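Local coordinates for protein heme oxygenase (Chlamydomonas reinhardtii, PDB 4RAJ) that probably cleaves heme oxidatively to biliverdin, carbon monoxide and iron, as an all-helical member of the heme oxygenase family, at residues S136-H148 and Q209-N221. Sequence-based numbering, arbitrary orientation.
Sequences SPALLLAHVYTQH and QLLSEHLAAFGHN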
ATOM      1  N   SER A 136      -2.975 -18.082   5.986  1.00 39.83           N
ATOM      2  CA  SER A 136      -4.348 -17.559   5.983  1.00 33.92           C
ATOM      3  C   SER A 136      -4.532 -16.443   4.964  1.00 29.61           C
ATOM      4  O   SER A 136      -4.586 -15.266   5.326  1.00 29.39           O
ATOM      5  CB  SER A 136      -4.739 -17.052   7.367  1.00 41.13           C
ATOM      6  OG  SER A 136      -3.681 -16.320   7.948  1.00 51.55           O
ATOM      7  N   PRO A 137      -4.642 -16.814   3.685  1.00 30.91           N
ATOM      8  CA  PRO A 137      -4.633 -15.814   2.613  1.00 32.73           C
ATOM      9  C   PRO A 137      -5.790 -14.823   2.676  1.00 30.04           C
ATOM     10  O   PRO A 137      -5.612 -13.714   2.206  1.00 26.85           O
ATOM     11  CB  PRO A 137      -4.712 -16.662   1.339  1.00 33.08           C
ATOM     12  CG  PRO A 137      -4.236 -18.019   1.751  1.00 39.07           C
ATOM     13  CD  PRO A 137      -4.701 -18.189   3.159  1.00 32.94           C
ATOM     14  N   ALA A 138      -6.937 -15.186   3.241  1.00 23.79           N
ATOM     15  CA  ALA A 138      -8.034 -14.223   3.332  1.00 27.53           C
ATOM     16  C   ALA A 138      -7.639 -12.929   4.075  1.00 23.00           C
ATOM     17  O   ALA A 138      -8.159 -11.850   3.760  1.00 23.09           O
ATOM     18  CB  ALA A 138      -9.252 -14.868   4.006  1.00 25.80           C
ATOM     19  N   LEU A 139      -6.725 -13.036   5.045  1.00 23.06           N
ATOM     20  CA  LEU A 139      -6.319 -11.889   5.862  1.00 21.46           C
ATOM     21  C   LEU A 139      -5.531 -10.856   5.042  1.00 21.13           C
ATOM     22  O   LEU A 139      -5.418  -9.695   5.441  1.00 23.91           O
ATOM     23  CB  LEU A 139      -5.484 -12.343   7.078  1.00 20.64           C
ATOM     24  CG  LEU A 139      -6.235 -13.230   8.085  1.00 28.15           C
ATOM     25  CD1 LEU A 139      -5.436 -13.495   9.389  1.00 25.06           C
ATOM     26  CD2 LEU A 139      -7.601 -12.627   8.405  1.00 27.81           C
ATOM     27  N   LEU A 140      -4.993 -11.290   3.907  1.00 23.16           N
ATOM     28  CA  LEU A 140      -4.349 -10.379   2.956  1.00 19.70           C
ATOM     29  C   LEU A 140      -5.322  -9.304   2.467  1.00 21.97           C
ATOM     30  O   LEU A 140      -4.916  -8.184   2.117  1.00 19.02           O
ATOM     31  CB  LEU A 140      -3.802 -11.163   1.755  1.00 20.19           C
ATOM     32  CG  LEU A 140      -2.600 -12.080   1.991  1.00 22.89           C
ATOM     33  CD1 LEU A 140      -2.287 -12.920   0.722  1.00 19.49           C
ATOM     34  CD2 LEU A 140      -1.398 -11.256   2.442  1.00 25.30           C
ATOM     35  N   LEU A 141      -6.612  -9.629   2.454  1.00 20.94           N
ATOM     36  CA  LEU A 141      -7.607  -8.694   1.931  1.00 19.80           C
ATOM     37  C   LEU A 141      -7.766  -7.480   2.837  1.00 22.95           C
ATOM     38  O   LEU A 141      -8.117  -6.396   2.365  1.00 21.92           O
ATOM     39  CB  LEU A 141      -8.957  -9.404   1.718  1.00 22.91           C
ATOM     40  CG  LEU A 141      -9.007 -10.523   0.668  1.00 24.63           C
ATOM     41  CD1 LEU A 141     -10.322 -11.297   0.787  1.00 26.10           C
ATOM     42  CD2 LEU A 141      -8.849  -9.987  -0.750  1.00 23.81           C
ATOM     43  N   ALA A 142      -7.470  -7.647   4.130  1.00 18.28           N
ATOM     44  CA  ALA A 142      -7.458  -6.531   5.058  1.00 20.43           C
ATOM     45  C   ALA A 142      -6.311  -5.599   4.733  1.00 23.04           C
ATOM     46  O   ALA A 142      -6.426  -4.384   4.908  1.00 23.41           O
ATOM     47  CB  ALA A 142      -7.350  -7.030   6.512  1.00 23.01           C
ATOM     48  N   HIS A 143      -5.200  -6.157   4.264  1.00 17.78           N
ATOM     49  CA  HIS A 143      -4.081  -5.307   3.894  1.00 17.01           C
ATOM     50  C   HIS A 143      -4.274  -4.620   2.551  1.00 19.05           C
ATOM     51  O   HIS A 143      -3.770  -3.511   2.343  1.00 21.98           O
ATOM     52  CB  HIS A 143      -2.761  -6.075   3.902  1.00 22.15           C
ATOM     53  CG  HIS A 143      -2.370  -6.579   5.253  1.00 31.21           C
ATOM     54  ND1 HIS A 143      -1.114  -6.366   5.775  1.00 38.14           N
ATOM     55  CD2 HIS A 143      -2.996  -7.413   6.115  1.00 38.09           C
ATOM     56  CE1 HIS A 143      -1.037  -6.928   6.968  1.00 37.57           C
ATOM     57  NE2 HIS A 143      -2.157  -7.591   7.188  1.00 27.82           N
ATOM     58  N   VAL A 144      -4.994  -5.269   1.652  1.00 18.86           N
ATOM     59  CA  VAL A 144      -5.423  -4.609   0.426  1.00 19.39           C
ATOM     60  C   VAL A 144      -6.305  -3.417   0.777  1.00 26.54           C
ATOM     61  O   VAL A 144      -6.138  -2.325   0.233  1.00 23.25           O
ATOM     62  CB  VAL A 144      -6.206  -5.566  -0.491  1.00 24.80           C
ATOM     63  CG1 VAL A 144      -6.799  -4.805  -1.691  1.00 21.25           C
ATOM     64  CG2 VAL A 144      -5.307  -6.694  -0.960  1.00 20.45           C
ATOM     65  N   TYR A 145      -7.238  -3.632   1.705  1.00 22.43           N
ATOM     66  CA  TYR A 145      -8.178  -2.583   2.088  1.00 26.23           C
ATOM     67  C   TYR A 145      -7.431  -1.345   2.577  1.00 23.61           C
ATOM     68  O   TYR A 145      -7.751  -0.214   2.186  1.00 25.54           O
ATOM     69  CB  TYR A 145      -9.160  -3.088   3.168  1.00 24.59           C
ATOM     70  CG  TYR A 145     -10.112  -2.014   3.646  1.00 26.66           C
ATOM     71  CD1 TYR A 145     -11.074  -1.489   2.795  1.00 36.03           C
ATOM     72  CD2 TYR A 145     -10.061  -1.532   4.949  1.00 29.53           C
ATOM     73  CE1 TYR A 145     -11.951  -0.500   3.217  1.00 37.41           C
ATOM     74  CE2 TYR A 145     -10.944  -0.542   5.386  1.00 32.99           C
ATOM     75  CZ  TYR A 145     -11.887  -0.032   4.509  1.00 36.66           C
ATOM     76  OH  TYR A 145     -12.767   0.950   4.916  1.00 36.92           O
ATOM     77  N   THR A 146      -6.402  -1.577   3.386  1.00 18.32           N
ATOM     78  CA  THR A 146      -5.600  -0.520   3.982  1.00 19.67           C
ATOM     79  C   THR A 146      -4.635   0.158   3.011  1.00 22.33           C
ATOM     80  O   THR A 146      -4.573   1.383   2.947  1.00 23.96           O
ATOM     81  CB  THR A 146      -4.764  -1.065   5.147  1.00 22.53           C
ATOM     82  OG1 THR A 146      -5.615  -1.788   6.058  1.00 29.50           O
ATOM     83  CG2 THR A 146      -4.060   0.070   5.885  1.00 24.64           C
ATOM     84  N   GLN A 147      -3.877  -0.660   2.285  1.00 17.52           N
ATOM     85  CA  GLN A 147      -2.768  -0.199   1.451  1.00 20.90           C
ATOM     86  C   GLN A 147      -3.225   0.254   0.076  1.00 22.91           C
ATOM     87  O   GLN A 147      -2.961   1.378  -0.343  1.00 19.73           O
ATOM     88  CB  GLN A 147      -1.727  -1.314   1.293  1.00 16.32           C
ATOM     89  CG  GLN A 147      -1.185  -1.895   2.630  1.00 18.10           C
ATOM     90  CD  GLN A 147      -0.218  -0.963   3.320  1.00 21.04           C
ATOM     91  OE1 GLN A 147      -0.092   0.202   2.949  1.00 23.35           O
ATOM     92  NE2 GLN A 147       0.494  -1.475   4.332  1.00 21.37           N
ATOM     93  N   HIS A 148      -3.901  -0.628  -0.645  1.00 19.57           N
ATOM     94  CA  HIS A 148      -4.235  -0.310  -2.028  1.00 19.06           C
ATOM     95  C   HIS A 148      -5.272   0.785  -2.151  1.00 23.91           C
ATOM     96  O   HIS A 148      -5.240   1.573  -3.089  1.00 23.13           O
ATOM     97  CB  HIS A 148      -4.721  -1.557  -2.748  1.00 19.02           C
ATOM     98  CG  HIS A 148      -3.629  -2.517  -3.060  1.00 17.91           C
ATOM     99  ND1 HIS A 148      -3.218  -3.488  -2.172  1.00 17.76           N
ATOM    100  CD2 HIS A 148      -2.853  -2.653  -4.161  1.00 18.31           C
ATOM    101  CE1 HIS A 148      -2.238  -4.188  -2.718  1.00 24.20           C
ATOM    102  NE2 HIS A 148      -1.994  -3.700  -3.922  1.00 20.37           N
ATOM    103  N   GLN A 209     -10.196 -10.896  13.020  1.00 24.58           N
ATOM    104  CA  GLN A 209      -8.843 -10.966  12.484  1.00 26.83           C
ATOM    105  C   GLN A 209      -8.609  -9.928  11.404  1.00 27.04           C
ATOM    106  O   GLN A 209      -7.523  -9.378  11.300  1.00 25.81           O
ATOM    107  CB  GLN A 209      -8.554 -12.344  11.910  1.00 23.49           C
ATOM    108  CG  GLN A 209      -8.221 -13.402  12.933  1.00 30.55           C
ATOM    109  CD  GLN A 209      -7.857 -14.713  12.281  1.00 34.99           C
ATOM    110  OE1 GLN A 209      -8.583 -15.208  11.424  1.00 36.33           O
ATOM    111  NE2 GLN A 209      -6.723 -15.276  12.670  1.00 50.58           N
ATOM    112  N   LEU A 210      -9.625  -9.677  10.588  1.00 21.39           N
ATOM    113  CA  LEU A 210      -9.511  -8.673   9.534  1.00 21.28           C
ATOM    114  C   LEU A 210      -9.345  -7.285  10.134  1.00 22.95           C
ATOM    115  O   LEU A 210      -8.555  -6.476   9.649  1.00 22.84           O
ATOM    116  CB  LEU A 210     -10.737  -8.724   8.613  1.00 27.90           C
ATOM    117  CG  LEU A 210     -10.843 -10.006   7.784  1.00 26.52           C
ATOM    118  CD1 LEU A 210     -12.245 -10.175   7.200  1.00 26.90           C
ATOM    119  CD2 LEU A 210      -9.795  -9.973   6.669  1.00 23.90           C
ATOM    120  N   LEU A 211     -10.093  -7.009  11.196  1.00 21.27           N
ATOM    121  CA  LEU A 211      -9.906  -5.780  11.970  1.00 26.38           C
ATOM    122  C   LEU A 211      -8.463  -5.692  12.466  1.00 29.19           C
ATOM    123  O   LEU A 211      -7.807  -4.666  12.293  1.00 24.12           O
ATOM    124  CB  LEU A 211     -10.889  -5.717  13.159  1.00 23.83           C
ATOM    125  CG  LEU A 211     -10.721  -4.548  14.142  1.00 25.48           C
ATOM    126  CD1 LEU A 211     -10.540  -3.266  13.360  1.00 35.36           C
ATOM    127  CD2 LEU A 211     -11.926  -4.428  15.062  1.00 32.10           C
ATOM    128  N   SER A 212      -7.975  -6.767  13.081  1.00 22.09           N
ATOM    129  CA  SER A 212      -6.628  -6.760  13.629  1.00 24.21           C
ATOM    130  C   SER A 212      -5.586  -6.530  12.540  1.00 23.98           C
ATOM    131  O   SER A 212      -4.630  -5.804  12.751  1.00 21.80           O
ATOM    132  CB  SER A 212      -6.336  -8.063  14.363  1.00 29.95           C
ATOM    133  OG  SER A 212      -7.119  -8.153  15.535  1.00 28.61           O
ATOM    134  N   GLU A 213      -5.771  -7.146  11.379  1.00 23.16           N
ATOM    135  CA  GLU A 213      -4.779  -7.023  10.325  1.00 22.67           C
ATOM    136  C   GLU A 213      -4.800  -5.626   9.700  1.00 28.82           C
ATOM    137  O   GLU A 213      -3.762  -5.126   9.288  1.00 23.30           O
ATOM    138  CB  GLU A 213      -4.990  -8.102   9.264  1.00 19.69           C
ATOM    139  CG  GLU A 213      -4.570  -9.488   9.765  1.00 25.86           C
ATOM    140  CD  GLU A 213      -3.103  -9.552  10.162  1.00 30.64           C
ATOM    141  OE1 GLU A 213      -2.250  -8.978   9.441  1.00 26.57           O
ATOM    142  OE2 GLU A 213      -2.801 -10.174  11.205  1.00 31.55           O
ATOM    143  N   HIS A 214      -5.982  -5.013   9.643  1.00 27.66           N
ATOM    144  CA  HIS A 214      -6.154  -3.620   9.207  1.00 27.02           C
ATOM    145  C   HIS A 214      -5.319  -2.682  10.106  1.00 27.18           C
ATOM    146  O   HIS A 214      -4.567  -1.843   9.618  1.00 22.30           O
ATOM    147  CB  HIS A 214      -7.652  -3.264   9.242  1.00 25.23           C
ATOM    148  CG  HIS A 214      -7.975  -1.822   8.982  1.00 30.39           C
ATOM    149  ND1 HIS A 214      -7.700  -1.194   7.786  1.00 28.36           N
ATOM    150  CD2 HIS A 214      -8.602  -0.902   9.756  1.00 28.44           C
ATOM    151  CE1 HIS A 214      -8.134   0.056   7.838  1.00 25.45           C
ATOM    152  NE2 HIS A 214      -8.674   0.261   9.027  1.00 28.36           N
ATOM    153  N   LEU A 215      -5.441  -2.842  11.422  1.00 21.88           N
ATOM    154  CA  LEU A 215      -4.656  -2.032  12.350  1.00 21.43           C
ATOM    155  C   LEU A 215      -3.165  -2.322  12.185  1.00 21.15           C
ATOM    156  O   LEU A 215      -2.328  -1.424  12.302  1.00 26.27           O
ATOM    157  CB  LEU A 215      -5.091  -2.299  13.800  1.00 24.10           C
ATOM    158  CG  LEU A 215      -6.534  -1.937  14.131  1.00 27.54           C
ATOM    159  CD1 LEU A 215      -6.863  -2.393  15.557  1.00 22.31           C
ATOM    160  CD2 LEU A 215      -6.761  -0.440  13.966  1.00 27.28           C
ATOM    161  N   ALA A 216      -2.834  -3.589  11.931  1.00 24.66           N
ATOM    162  CA  ALA A 216      -1.431  -3.996  11.821  1.00 25.97           C
ATOM    163  C   ALA A 216      -0.767  -3.334  10.620  1.00 24.90           C
ATOM    164  O   ALA A 216       0.423  -3.014  10.665  1.00 23.53           O
ATOM    165  CB  ALA A 216      -1.303  -5.518  11.714  1.00 21.17           C
ATOM    166  N   ALA A 217      -1.531  -3.135   9.550  1.00 20.25           N
ATOM    167  CA  ALA A 217      -0.979  -2.493   8.355  1.00 19.48           C
ATOM    168  C   ALA A 217      -0.559  -1.065   8.671  1.00 21.65           C
ATOM    169  O   ALA A 217       0.510  -0.626   8.249  1.00 23.35           O
ATOM    170  CB  ALA A 217      -1.989  -2.527   7.210  1.00 20.28           C
ATOM    171  N   PHE A 218      -1.381  -0.337   9.427  1.00 24.55           N
ATOM    172  CA  PHE A 218      -0.981   0.999   9.880  1.00 23.72           C
ATOM    173  C   PHE A 218       0.280   0.909  10.733  1.00 22.34           C
ATOM    174  O   PHE A 218       1.215   1.696  10.579  1.00 23.05           O
ATOM    175  CB  PHE A 218      -2.090   1.680  10.687  1.00 24.08           C
ATOM    176  CG  PHE A 218      -3.195   2.242   9.854  1.00 25.79           C
ATOM    177  CD1 PHE A 218      -3.105   3.531   9.342  1.00 31.08           C
ATOM    178  CD2 PHE A 218      -4.334   1.497   9.590  1.00 22.95           C
ATOM    179  CE1 PHE A 218      -4.128   4.064   8.574  1.00 31.46           C
ATOM    180  CE2 PHE A 218      -5.361   2.022   8.818  1.00 32.37           C
ATOM    181  CZ  PHE A 218      -5.254   3.305   8.306  1.00 35.37           C
ATOM    182  N   GLY A 219       0.290  -0.050  11.649  1.00 20.25           N
ATOM    183  CA  GLY A 219       1.422  -0.211  12.545  1.00 21.98           C
ATOM    184  C   GLY A 219       2.717  -0.476  11.798  1.00 20.59           C
ATOM    185  O   GLY A 219       3.760   0.134  12.096  1.00 21.93           O
ATOM    186  N   HIS A 220       2.652  -1.387  10.828  1.00 18.73           N
ATOM    187  CA  HIS A 220       3.817  -1.713  10.016  1.00 20.22           C
ATOM    188  C   HIS A 220       4.270  -0.496   9.215  1.00 18.31           C
ATOM    189  O   HIS A 220       5.465  -0.204   9.129  1.00 20.36           O
ATOM    190  CB  HIS A 220       3.508  -2.884   9.086  1.00 20.26           C
ATOM    191  CG  HIS A 220       3.529  -4.219   9.766  1.00 23.99           C
ATOM    192  ND1 HIS A 220       4.695  -4.807  10.210  1.00 25.38           N
ATOM    193  CD2 HIS A 220       2.530  -5.085  10.068  1.00 24.77           C
ATOM    194  CE1 HIS A 220       4.412  -5.973  10.767  1.00 26.21           C
ATOM    195  NE2 HIS A 220       3.105  -6.169  10.688  1.00 26.68           N
ATOM    196  N   ASN A 221       3.310   0.189   8.586  1.00 19.33           N
ATOM    197  CA  ASN A 221       3.626   1.352   7.775  1.00 21.10           C
ATOM    198  C   ASN A 221       4.313   2.408   8.611  1.00 22.25           C
ATOM    199  O   ASN A 221       5.293   3.008   8.188  1.00 17.53           O
ATOM    200  CB  ASN A 221       2.363   1.939   7.130  1.00 20.10           C
ATOM    201  CG  ASN A 221       1.942   1.183   5.891  1.00 25.30           C
ATOM    202  OD1 ASN A 221       2.450   0.102   5.617  1.00 23.01           O
ATOM    203  ND2 ASN A 221       1.005   1.748   5.137  1.00 24.88           N
TER
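Glu-213 OE1 is gripped twice: His-143 NE2 donates to it at 2.6 Å, and His-128 of helix 120-135 binds the same oxygen. The bond from His-143 is nearly straight (164°), lies in the imidazole plane and uses the anti lone pair of OE1; ring and carboxylate are close to coplanar. Since Tyr-125 holds His-143 ND1, both ring nitrogens are engaged, which fixes the ring's rotation. One turn on, Thr-146 OG1 accepts from His-214 ND1 at 2.8 Å, tilted out of the imidazole plane, and in turn donates a hydrogen bond to Ala-142 O at 3.0 Å. With CG2 anti to its backbone N, Thr-146 lays this methyl over the Phe-218 face, a CH-pi contact 4.2 Å from the ring centroid, and against Ala-217 CB at 3.6 Å. Within the all-helical heme oxygenase fold, the helical segments 140-148 and 209-221 cross at -46°, their axes 8.1 Å apart at closest approach. The small side chains of Ala-142 and Ala-217, each directed toward the partner helix, are consistent with this approach; Ala-142 CB lies 3.4 Å from Leu-210 O. Gln-147 and Asn-221, which line the PG6 pocket together with Thr-146 and Phe-218, exchange two bonds between their amides, Gln-147 NE2 to Asn-221 OD1 at 2.8 Å and Asn-221 ND2 to Gln-147 OE1, although the planes are turned 44° apart. A leucine in place of Gln-147 would probably cost Asn-221 both these bonds and Tyr-125 OH its bond with Gln-147 NE2, letting the Asn-221 amide turn more easily beside PG6, a polyether probably from the crystallisation liquor, which its ND2 also bonds. At the far end, Leu-139 CD2 packs on Gln-209 CB and Leu-210 CD2.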